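Local coordinates for protein N-acetylmuramoyl-L-alanine amidase (Peptoclostridium difficile, PDB 4RN7) that probably cleaves, as the zinc-dependent catalytic domain of a longer membrane-attached protein, the amide bond between N-acetylmuramic acid and L-alanine in peptidoglycan, at residues I61-R66 against N132-L137; L69-S74 against S140-I145; E96-N101 against L146-F151. All coordinates share one frame; numbering follows the deposited sequence.

Overall arrangement
From the N terminus, the chain passes strands 4-10 and 49-53 before helix 63-72, whose first turn enters interaction 1 and whose last turn enters interaction 2. It then runs through strands 77-84 and 95-99, the latter giving the first segment of interaction 3, and through helix 107-122 and strand 126-131. Residues 132-137 close the loop of interaction 1, 140-145 that of interaction 2 and 146-151 that of interaction 3. All three loops cross, since their partners return in the order in which they left. Interactions 1 and 2 dock one helix against helix 135-139 and the loop after it; interaction 3 pairs the following strand inside the six-stranded mixed sheet, close to the zinc ion.

Interaction 1 of 3, residues I61-R66 against N132-L137; sequences ISLKDR and NNFEVL
Two helix starts meet beside the zinc site of the amidase domain: the first turn of helix 63-72, begun at the N-cap Ser62, packs on the first turn of helix 135-139, begun at the N-cap Phe134. Leu63 carries most of the contact and comes within 5.7 Å of Val136, CA to CA. Its CG stands anti to the carbonyl carbon (chi1 -59°), which sends the two methyls toward the Phe134 ring. CD2 reaches Phe134 CZ at 3.5 Å, approaching the ring obliquely, while CD1 lies near CE1. The same CD2 also touches Val136 CG2 at 3.8 Å, so this one methyl meets both the aromatic and the valine. Val136 CG2 in turn sits 3.9 Å from Arg66 CB and crosses the arginine's aliphatic stem at an angle, touching CB and CD.

Glu135 stretches out, CG anti to the backbone N (chi1 -177°), and lays its carboxylate across the start of the facing helix: OE1 is 3.7 Å from Leu63 CB and OE2 is 3.8 Å from Lys64 CA. These are van der Waals contacts, and no hydrogen bond joins the two segments. Arg66 is fixed from its own side, gripping Ile61 O side-on with NE at 2.9 Å and NH2 at 3.1 Å; the oxygen lies nearly in the guanidinium plane. Ser62 OG accepts from Asp65 N and caps the helix, and Asn132 OD1 forms an Asx turn with Phe134 N.

Beyond the contact, Arg66 makes a salt bridge with Asp9 and bonds His12 O, the backbone of a zinc ligand, whereas the Phe134 ring meets that of His82, another ligand. Phe134 also touches Leu146 of strand 144-151, and Leu137 rests on Trp98 of strand 95-99.

Interaction 2 of 3, residues L69-S74 against S140-I145; sequences LANNSS and SNMPAI
The last turn of helix 63-72 faces the loop leading into strand 144-151, with Asn71 and Ser140 nearest at 6.0 Å between their CA atoms. One hydrogen bond crosses: Asn141 N donates to Asn71 OD1 at 2.7 Å, bent to 139° at the hydrogen and tilted 20° from the carbonyl plane. The two asparagine amides stack almost parallel, their planes 4° apart, with Asn141 ND2 lying 3.2 Å from Asn71 CG. Asn71 ND2 is held separately by Glu139 O, so both polar ends of this amide engage the backbone of Glu139 and Asn141.

Met142, a selenomethionine, starts toward the helix and, bent at chi2 and chi3, brings CE to 3.4 Å from Ala70 O and 3.6 Å from Asn71 OD1, while SE lies against Ala70 CB. Ala70 O also accepts from Ser73 OG at 2.6 Å.

On the sheet, Leu78 of strand 77-84 touches Ala70, Ser140 and Met142. Ser74, with positive phi, completes a Schellman motif after the last helical turn; beside it, Asn71 holds the loop before strand 144-151 through Asn141 N, a side-chain to backbone tie between helix and loop.

Interaction 3 of 3, residues E96-N101 against L146-F151; sequences ETWYRN and LIECGF
Trp98 lies alongside Leu146 and reaches obliquely over to Glu148 on the same neighbouring strand. Its CB lies 3.7 Å from Leu146 O, and CG, set anti to the carbonyl carbon (chi1 -61°), turns the indole along the row of side chains on that side of the sheet. CD2 and CE3 then lie under Leu146 CD2, a CH-pi contact with the methyl over the ring face, 4.1 Å from the centroid of the six-membered ring. Farther along the same face, NE1 and CE2 lie 3.8 Å from Glu148 CG. At the far end, CZ2 and CH2 each meet Glu148 OE2, which is 3.1 Å from CH2 and on the same ring face as the leucine methyl. The carboxylate stands steeply to the ring, the planes 69° apart. NE1 itself bonds within its strand, to Glu96 OE2 at 2.8 Å, straight (179°) and in the ring plane.

The strands are antiparallel neighbours in the mixed sheet of the zinc-dependent amidase domain. Trp98 pairs with Leu146 and Glu96 with Glu148 as hydrogen-bonded pairs, and Thr97 with Ile147 as a non-hydrogen-bonded pair. Trp98 N reaches Leu146 O at 2.7 Å, and Leu146 N returns to Trp98 O. Glu148 N gives to Glu96 O at 3.0 Å, whereas the reverse bond from Glu96 N is long and weak.

Glu96 and Glu148 lie side by side, CG to CB at 3.9 Å. Arg127 forms a salt bridge with Glu96 OE1. Glu148 touches the zinc ligand His82. Across the sheet, Thr97 and Ile147 face helix 107-122, where Gln115 bonds Thr97 OG1.

Interaction 1 of 3, residues I61-R66 against N132-L137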
loop_
_atom_site.group_PDB
_atom_site.type_symbol
_atom_site.label_atom_id
_atom_site.label_comp_id
_atom_site.label_asym_id
_atom_site.label_seq_id
_atom_site.Cartn_x
_atom_site.Cartn_y
_atom_site.Cartn_z
ATOM N N ILE A 61 -12.084 -5.070 -8.708
ATOM C CA ILE A 61 -12.902 -4.392 -7.705
ATOM C C ILE A 61 -12.920 -2.879 -7.939
ATOM O O ILE A 61 -11.859 -2.253 -8.029
ATOM C CB ILE A 61 -12.394 -4.663 -6.285
ATOM C CG1 ILE A 61 -12.263 -6.167 -6.035
ATOM C CG2 ILE A 61 -13.312 -4.017 -5.253
ATOM C CD1 ILE A 61 -11.776 -6.481 -4.658
ATOM N N SER A 62 -14.117 -2.295 -8.046
ATOM C CA SER A 62 -14.220 -0.848 -8.272
ATOM C C SER A 62 -13.704 -0.046 -7.072
ATOM O O SER A 62 -13.607 -0.578 -5.966
ATOM C CB SER A 62 -15.657 -0.446 -8.574
ATOM O OG SER A 62 -16.463 -0.489 -7.407
ATOM N N LEU A 63 -13.364 1.227 -7.281
ATOM C CA LEU A 63 -12.873 2.051 -6.172
ATOM C C LEU A 63 -13.948 2.212 -5.099
ATOM O O LEU A 63 -13.654 2.112 -3.903
ATOM C CB LEU A 63 -12.424 3.432 -6.666
ATOM C CG LEU A 63 -11.314 3.394 -7.708
ATOM C CD1 LEU A 63 -10.904 4.806 -8.116
ATOM C CD2 LEU A 63 -10.135 2.624 -7.158
ATOM N N LYS A 64 -15.183 2.454 -5.535
ATOM C CA LYS A 64 -16.311 2.593 -4.626
ATOM C C LYS A 64 -16.424 1.341 -3.761
ATOM O O LYS A 64 -16.563 1.430 -2.538
ATOM C CB LYS A 64 -17.604 2.822 -5.406
ATOM C CG LYS A 64 -18.848 2.923 -4.528
ATOM C CD LYS A 64 -20.073 3.265 -5.349
ATOM C CE LYS A 64 -21.293 3.445 -4.461
ATOM N NZ LYS A 64 -22.519 3.675 -5.258
ATOM N N ASP A 65 -16.334 0.176 -4.395
ATOM C CA ASP A 65 -16.461 -1.084 -3.666
ATOM C C ASP A 65 -15.347 -1.285 -2.634
ATOM O O ASP A 65 -15.601 -1.823 -1.558
ATOM C CB ASP A 65 -16.543 -2.277 -4.627
ATOM C CG ASP A 65 -17.936 -2.469 -5.209
ATOM O OD1 ASP A 65 -18.848 -1.664 -4.898
ATOM O OD2 ASP A 65 -18.141 -3.434 -5.989
ATOM N N ARG A 66 -14.116 -0.869 -2.946
ATOM C CA ARG A 66 -13.023 -1.024 -1.985
ATOM C C ARG A 66 -13.283 -0.230 -0.714
ATOM O O ARG A 66 -13.059 -0.727 0.394
ATOM C CB ARG A 66 -11.680 -0.620 -2.604
ATOM C CG ARG A 66 -11.277 -1.539 -3.739
ATOM C CD ARG A 66 -10.177 -0.960 -4.616
ATOM N NE ARG A 66 -10.030 -1.745 -5.844
ATOM C CZ ARG A 66 -9.020 -2.578 -6.096
ATOM N NH1 ARG A 66 -8.040 -2.743 -5.212
ATOM N NH2 ARG A 66 -8.992 -3.248 -7.246
ATOM N N ASN A 132 -3.682 13.240 -1.446
ATOM C CA ASN A 132 -4.265 12.806 -2.705
ATOM C C ASN A 132 -5.730 12.450 -2.515
ATOM O O ASN A 132 -6.087 11.771 -1.554
ATOM C CB ASN A 132 -3.512 11.602 -3.263
ATOM C CG ASN A 132 -3.886 11.298 -4.704
ATOM O OD1 ASN A 132 -4.971 10.785 -4.984
ATOM N ND2 ASN A 132 -2.982 11.612 -5.629
ATOM N N ASN A 133 -6.568 12.891 -3.446
ATOM C CA ASN A 133 -8.012 12.694 -3.328
ATOM C C ASN A 133 -8.527 11.345 -3.850
ATOM O O ASN A 133 -9.732 11.190 -4.074
ATOM C CB ASN A 133 -8.744 13.834 -4.041
ATOM C CG ASN A 133 -10.040 14.220 -3.352
ATOM O OD1 ASN A 133 -10.140 14.188 -2.126
ATOM N ND2 ASN A 133 -11.042 14.591 -4.143
ATOM N N PHE A 134 -7.622 10.383 -4.034
ATOM C CA PHE A 134 -7.971 9.033 -4.493
ATOM C C PHE A 134 -9.192 8.487 -3.748
ATOM O O PHE A 134 -9.234 8.508 -2.514
ATOM C CB PHE A 134 -6.769 8.107 -4.290
ATOM C CG PHE A 134 -6.941 6.725 -4.871
ATOM C CD1 PHE A 134 -7.102 6.544 -6.246
ATOM C CD2 PHE A 134 -6.898 5.604 -4.050
ATOM C CE1 PHE A 134 -7.238 5.269 -6.784
ATOM C CE2 PHE A 134 -7.030 4.316 -4.583
ATOM C CZ PHE A 134 -7.203 4.154 -5.948
ATOM N N GLU A 135 -10.185 8.015 -4.500
ATOM C CA GLU A 135 -11.492 7.681 -3.928
ATOM C C GLU A 135 -11.422 6.712 -2.742
ATOM O O GLU A 135 -12.149 6.890 -1.752
ATOM C CB GLU A 135 -12.443 7.150 -5.012
ATOM C CG GLU A 135 -13.850 6.841 -4.491
ATOM C CD GLU A 135 -14.845 6.524 -5.589
ATOM O OE1 GLU A 135 -14.461 6.509 -6.777
ATOM O OE2 GLU A 135 -16.024 6.296 -5.256
ATOM N N VAL A 136 -10.540 5.715 -2.822
ATOM C CA VAL A 136 -10.424 4.743 -1.732
ATOM C C VAL A 136 -10.004 5.413 -0.422
ATOM O O VAL A 136 -10.478 5.039 0.660
ATOM C CB VAL A 136 -9.491 3.571 -2.085
ATOM C CG1 VAL A 136 -9.417 2.578 -0.940
ATOM C CG2 VAL A 136 -9.988 2.862 -3.336
ATOM N N LEU A 137 -9.142 6.424 -0.519
ATOM C CA LEU A 137 -8.737 7.182 0.654
ATOM C C LEU A 137 -9.854 8.121 1.080
ATOM O O LEU A 137 -10.177 8.230 2.269
ATOM C CB LEU A 137 -7.485 8.010 0.344
ATOM C CG LEU A 137 -6.259 7.232 -0.142
ATOM C CD1 LEU A 137 -5.072 8.172 -0.360
ATOM C CD2 LEU A 137 -5.893 6.133 0.836
#

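Interaction 2 of 3, residues L69-S74 against S140-I145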
loop_
_atom_site.group_PDB
_atom_site.type_symbol
_atom_site.label_atom_id
_atom_site.label_comp_id
_atom_site.label_asym_id
_atom_site.label_seq_id
_atom_site.Cartn_x
_atom_site.Cartn_y
_atom_site.Cartn_z
ATOM N N LEU A 69 -16.047 -2.022 1.220
ATOM C CA LEU A 69 -15.508 -3.191 1.915
ATOM C C LEU A 69 -14.713 -2.778 3.149
ATOM O O LEU A 69 -14.887 -3.363 4.217
ATOM C CB LEU A 69 -14.612 -4.023 0.983
ATOM C CG LEU A 69 -15.343 -4.714 -0.169
ATOM C CD1 LEU A 69 -14.346 -5.248 -1.197
ATOM C CD2 LEU A 69 -16.270 -5.824 0.351
ATOM N N ALA A 70 -13.843 -1.779 2.998
ATOM C CA ALA A 70 -13.053 -1.287 4.125
ATOM C C ALA A 70 -13.964 -0.803 5.245
ATOM O O ALA A 70 -13.780 -1.162 6.414
ATOM C CB ALA A 70 -12.095 -0.158 3.682
ATOM N N ASN A 71 -14.946 0.015 4.886
ATOM C CA ASN A 71 -15.853 0.578 5.877
ATOM C C ASN A 71 -16.657 -0.502 6.590
ATOM O O ASN A 71 -16.782 -0.480 7.816
ATOM C CB ASN A 71 -16.775 1.623 5.240
ATOM C CG ASN A 71 -16.037 2.893 4.844
ATOM O OD1 ASN A 71 -14.961 3.182 5.359
ATOM N ND2 ASN A 71 -16.621 3.664 3.936
ATOM N N ASN A 72 -17.202 -1.449 5.826
ATOM C CA ASN A 72 -17.974 -2.529 6.426
ATOM C C ASN A 72 -17.131 -3.441 7.322
ATOM O O ASN A 72 -17.661 -4.110 8.204
ATOM C CB ASN A 72 -18.657 -3.367 5.342
ATOM C CG ASN A 72 -19.758 -2.616 4.628
ATOM O OD1 ASN A 72 -20.125 -1.507 5.017
ATOM N ND2 ASN A 72 -20.311 -3.229 3.585
ATOM N N SER A 73 -15.824 -3.478 7.092
ATOM C CA SER A 73 -14.957 -4.342 7.886
ATOM C C SER A 73 -14.614 -3.675 9.212
ATOM O O SER A 73 -13.993 -4.298 10.078
ATOM C CB SER A 73 -13.672 -4.650 7.125
ATOM O OG SER A 73 -12.844 -3.498 7.070
ATOM N N SER A 74 -15.034 -2.417 9.363
ATOM C CA SER A 74 -14.720 -1.602 10.542
ATOM C C SER A 74 -13.222 -1.630 10.863
ATOM O O SER A 74 -12.822 -1.726 12.026
ATOM C CB SER A 74 -15.544 -2.057 11.745
ATOM O OG SER A 74 -16.934 -2.019 11.458
ATOM N N SER A 140 -13.111 6.199 2.531
ATOM C CA SER A 140 -12.949 5.307 3.685
ATOM C C SER A 140 -13.068 6.075 5.011
ATOM O O SER A 140 -12.746 7.269 5.082
ATOM C CB SER A 140 -11.630 4.533 3.601
ATOM O OG SER A 140 -10.560 5.399 3.277
ATOM N N ASN A 141 -13.544 5.392 6.053
ATOM C CA ASN A 141 -13.889 6.035 7.317
ATOM C C ASN A 141 -12.829 5.986 8.413
ATOM O O ASN A 141 -13.050 6.496 9.515
ATOM C CB ASN A 141 -15.189 5.429 7.873
ATOM C CG ASN A 141 -16.385 5.725 7.008
ATOM O OD1 ASN A 141 -16.437 6.757 6.344
ATOM N ND2 ASN A 141 -17.363 4.823 7.014
HETATM N N MSE A 142 -11.692 5.369 8.127
HETATM C CA MSE A 142 -10.660 5.216 9.136
HETATM C C MSE A 142 -9.366 5.769 8.573
HETATM O O MSE A 142 -9.309 6.067 7.372
HETATM C CB MSE A 142 -10.517 3.738 9.523
HETATM C CG MSE A 142 -9.854 2.836 8.497
HETATM SE SE MSE A 142 -10.827 2.453 6.840
HETATM C CE MSE A 142 -12.475 1.743 7.595
ATOM N N PRO A 143 -8.335 5.927 9.428
ATOM C CA PRO A 143 -7.025 6.310 8.886
ATOM C C PRO A 143 -6.604 5.410 7.723
ATOM O O PRO A 143 -6.621 4.180 7.845
ATOM C CB PRO A 143 -6.092 6.138 10.083
ATOM C CG PRO A 143 -6.957 6.491 11.259
ATOM C CD PRO A 143 -8.335 5.929 10.904
ATOM N N ALA A 144 -6.257 6.038 6.597
ATOM C CA ALA A 144 -6.050 5.331 5.338
ATOM C C ALA A 144 -4.860 5.916 4.581
ATOM O O ALA A 144 -4.736 7.144 4.457
ATOM C CB ALA A 144 -7.303 5.423 4.475
ATOM N N ILE A 145 -4.001 5.038 4.066
ATOM C CA ILE A 145 -2.864 5.463 3.252
ATOM C C ILE A 145 -2.782 4.610 1.990
ATOM O O ILE A 145 -3.343 3.507 1.935
ATOM C CB ILE A 145 -1.518 5.383 4.018
ATOM C CG1 ILE A 145 -1.208 3.934 4.438
ATOM C CG2 ILE A 145 -1.538 6.331 5.223
ATOM C CD1 ILE A 145 0.185 3.741 5.044
#

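Interaction 3 of 3, residues E96-N101 against L146-F151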
loop_
_atom_site.group_PDB
_atom_site.type_symbol
_atom_site.label_atom_id
_atom_site.label_comp_id
_atom_site.label_asym_id
_atom_site.label_seq_id
_atom_site.Cartn_x
_atom_site.Cartn_y
_atom_site.Cartn_z
ATOM N N GLU A 96 6.587 6.839 -2.184
ATOM C CA GLU A 96 5.878 7.919 -1.505
ATOM C C GLU A 96 4.596 7.336 -0.947
ATOM O O GLU A 96 4.113 6.315 -1.436
ATOM C CB GLU A 96 5.547 9.067 -2.466
ATOM C CG GLU A 96 4.767 8.649 -3.706
ATOM C CD GLU A 96 4.611 9.788 -4.694
ATOM O OE1 GLU A 96 5.626 10.442 -5.003
ATOM O OE2 GLU A 96 3.480 10.038 -5.160
ATOM N N THR A 97 4.044 7.978 0.073
ATOM C CA THR A 97 2.813 7.472 0.682
ATOM C C THR A 97 1.752 8.563 0.671
ATOM O O THR A 97 2.018 9.693 1.084
ATOM C CB THR A 97 3.086 7.035 2.119
ATOM O OG1 THR A 97 4.037 5.965 2.113
ATOM C CG2 THR A 97 1.794 6.554 2.789
ATOM N N TRP A 98 0.561 8.235 0.176
ATOM C CA TRP A 98 -0.533 9.192 0.065
ATOM C C TRP A 98 -1.500 9.074 1.237
ATOM O O TRP A 98 -1.654 7.995 1.816
ATOM C CB TRP A 98 -1.350 8.918 -1.196
ATOM C CG TRP A 98 -0.611 9.023 -2.497
ATOM C CD1 TRP A 98 0.687 9.403 -2.691
ATOM C CD2 TRP A 98 -1.151 8.741 -3.794
ATOM N NE1 TRP A 98 0.985 9.374 -4.042
ATOM C CE2 TRP A 98 -0.127 8.963 -4.734
ATOM C CE3 TRP A 98 -2.407 8.312 -4.249
ATOM C CZ2 TRP A 98 -0.324 8.779 -6.111
ATOM C CZ3 TRP A 98 -2.596 8.128 -5.616
ATOM C CH2 TRP A 98 -1.565 8.364 -6.525
ATOM N N TYR A 99 -2.156 10.187 1.559
ATOM C CA TYR A 99 -3.274 10.205 2.497
ATOM C C TYR A 99 -4.312 11.206 1.982
ATOM O O TYR A 99 -3.983 12.066 1.164
ATOM C CB TYR A 99 -2.806 10.573 3.909
ATOM C CG TYR A 99 -2.160 11.933 4.018
ATOM C CD1 TYR A 99 -0.827 12.117 3.690
ATOM C CD2 TYR A 99 -2.883 13.031 4.467
ATOM C CE1 TYR A 99 -0.228 13.364 3.795
ATOM C CE2 TYR A 99 -2.290 14.278 4.577
ATOM C CZ TYR A 99 -0.967 14.436 4.236
ATOM O OH TYR A 99 -0.381 15.678 4.348
ATOM N N ARG A 100 -5.559 11.097 2.447
ATOM C CA ARG A 100 -6.643 11.937 1.918
ATOM C C ARG A 100 -6.424 13.417 2.201
ATOM O O ARG A 100 -5.805 13.774 3.202
ATOM C CB ARG A 100 -8.017 11.495 2.453
ATOM C CG ARG A 100 -8.401 12.079 3.808
ATOM C CD ARG A 100 -9.812 11.672 4.247
ATOM N NE ARG A 100 -9.952 10.218 4.283
ATOM C CZ ARG A 100 -9.657 9.464 5.342
ATOM N NH1 ARG A 100 -9.790 8.146 5.283
ATOM N NH2 ARG A 100 -9.220 10.029 6.464
ATOM N N ASN A 101 -6.930 14.268 1.308
ATOM C CA ASN A 101 -6.812 15.715 1.458
ATOM C C ASN A 101 -7.179 16.215 2.855
ATOM O O ASN A 101 -8.247 15.883 3.372
ATOM C CB ASN A 101 -7.700 16.430 0.435
ATOM C CG ASN A 101 -7.165 16.341 -0.983
ATOM O OD1 ASN A 101 -6.031 15.917 -1.216
ATOM N ND2 ASN A 101 -7.983 16.756 -1.943
ATOM N N LEU A 146 -2.101 5.135 0.973
ATOM C CA LEU A 146 -1.831 4.374 -0.238
ATOM C C LEU A 146 -0.341 4.504 -0.455
ATOM O O LEU A 146 0.178 5.616 -0.537
ATOM C CB LEU A 146 -2.605 4.940 -1.444
ATOM C CG LEU A 146 -2.404 4.249 -2.806
ATOM C CD1 LEU A 146 -3.655 4.383 -3.662
ATOM C CD2 LEU A 146 -1.188 4.799 -3.571
ATOM N N ILE A 147 0.346 3.365 -0.516
ATOM C CA ILE A 147 1.785 3.388 -0.718
ATOM C C ILE A 147 2.101 3.115 -2.176
ATOM O O ILE A 147 1.706 2.074 -2.699
ATOM C CB ILE A 147 2.493 2.335 0.144
ATOM C CG1 ILE A 147 2.003 2.413 1.593
ATOM C CG2 ILE A 147 4.015 2.570 0.115
ATOM C CD1 ILE A 147 2.419 1.229 2.456
ATOM N N GLU A 148 2.832 4.040 -2.813
ATOM C CA GLU A 148 3.294 3.865 -4.191
ATOM C C GLU A 148 4.687 3.253 -4.107
ATOM O O GLU A 148 5.669 3.954 -3.858
ATOM C CB GLU A 148 3.349 5.204 -4.940
ATOM C CG GLU A 148 1.963 5.858 -5.178
ATOM C CD GLU A 148 1.165 5.185 -6.281
ATOM O OE1 GLU A 148 1.560 4.097 -6.735
ATOM O OE2 GLU A 148 0.125 5.732 -6.702
ATOM N N CYS A 149 4.760 1.943 -4.328
ATOM C CA CYS A 149 5.932 1.164 -3.927
ATOM C C CYS A 149 7.071 1.148 -4.947
ATOM O O CYS A 149 7.747 0.126 -5.107
ATOM C CB CYS A 149 5.530 -0.270 -3.600
ATOM S SG CYS A 149 4.423 -0.397 -2.160
ATOM N N GLY A 150 7.286 2.266 -5.631
ATOM C CA GLY A 150 8.364 2.347 -6.608
ATOM C C GLY A 150 7.745 2.544 -7.976
ATOM O O GLY A 150 6.541 2.333 -8.139
ATOM N N PHE A 151 8.551 2.955 -8.948
ATOM C CA PHE A 151 8.063 3.248 -10.293
ATOM C C PHE A 151 8.194 2.055 -11.224
ATOM O O PHE A 151 9.286 1.720 -11.651
ATOM C CB PHE A 151 8.818 4.448 -10.878
ATOM C CG PHE A 151 8.311 5.771 -10.377
ATOM C CD1 PHE A 151 8.611 6.200 -9.094
ATOM C CD2 PHE A 151 7.498 6.563 -11.172
ATOM C CE1 PHE A 151 8.119 7.418 -8.615
ATOM C CE2 PHE A 151 6.997 7.769 -10.700
ATOM C CZ PHE A 151 7.310 8.195 -9.420
#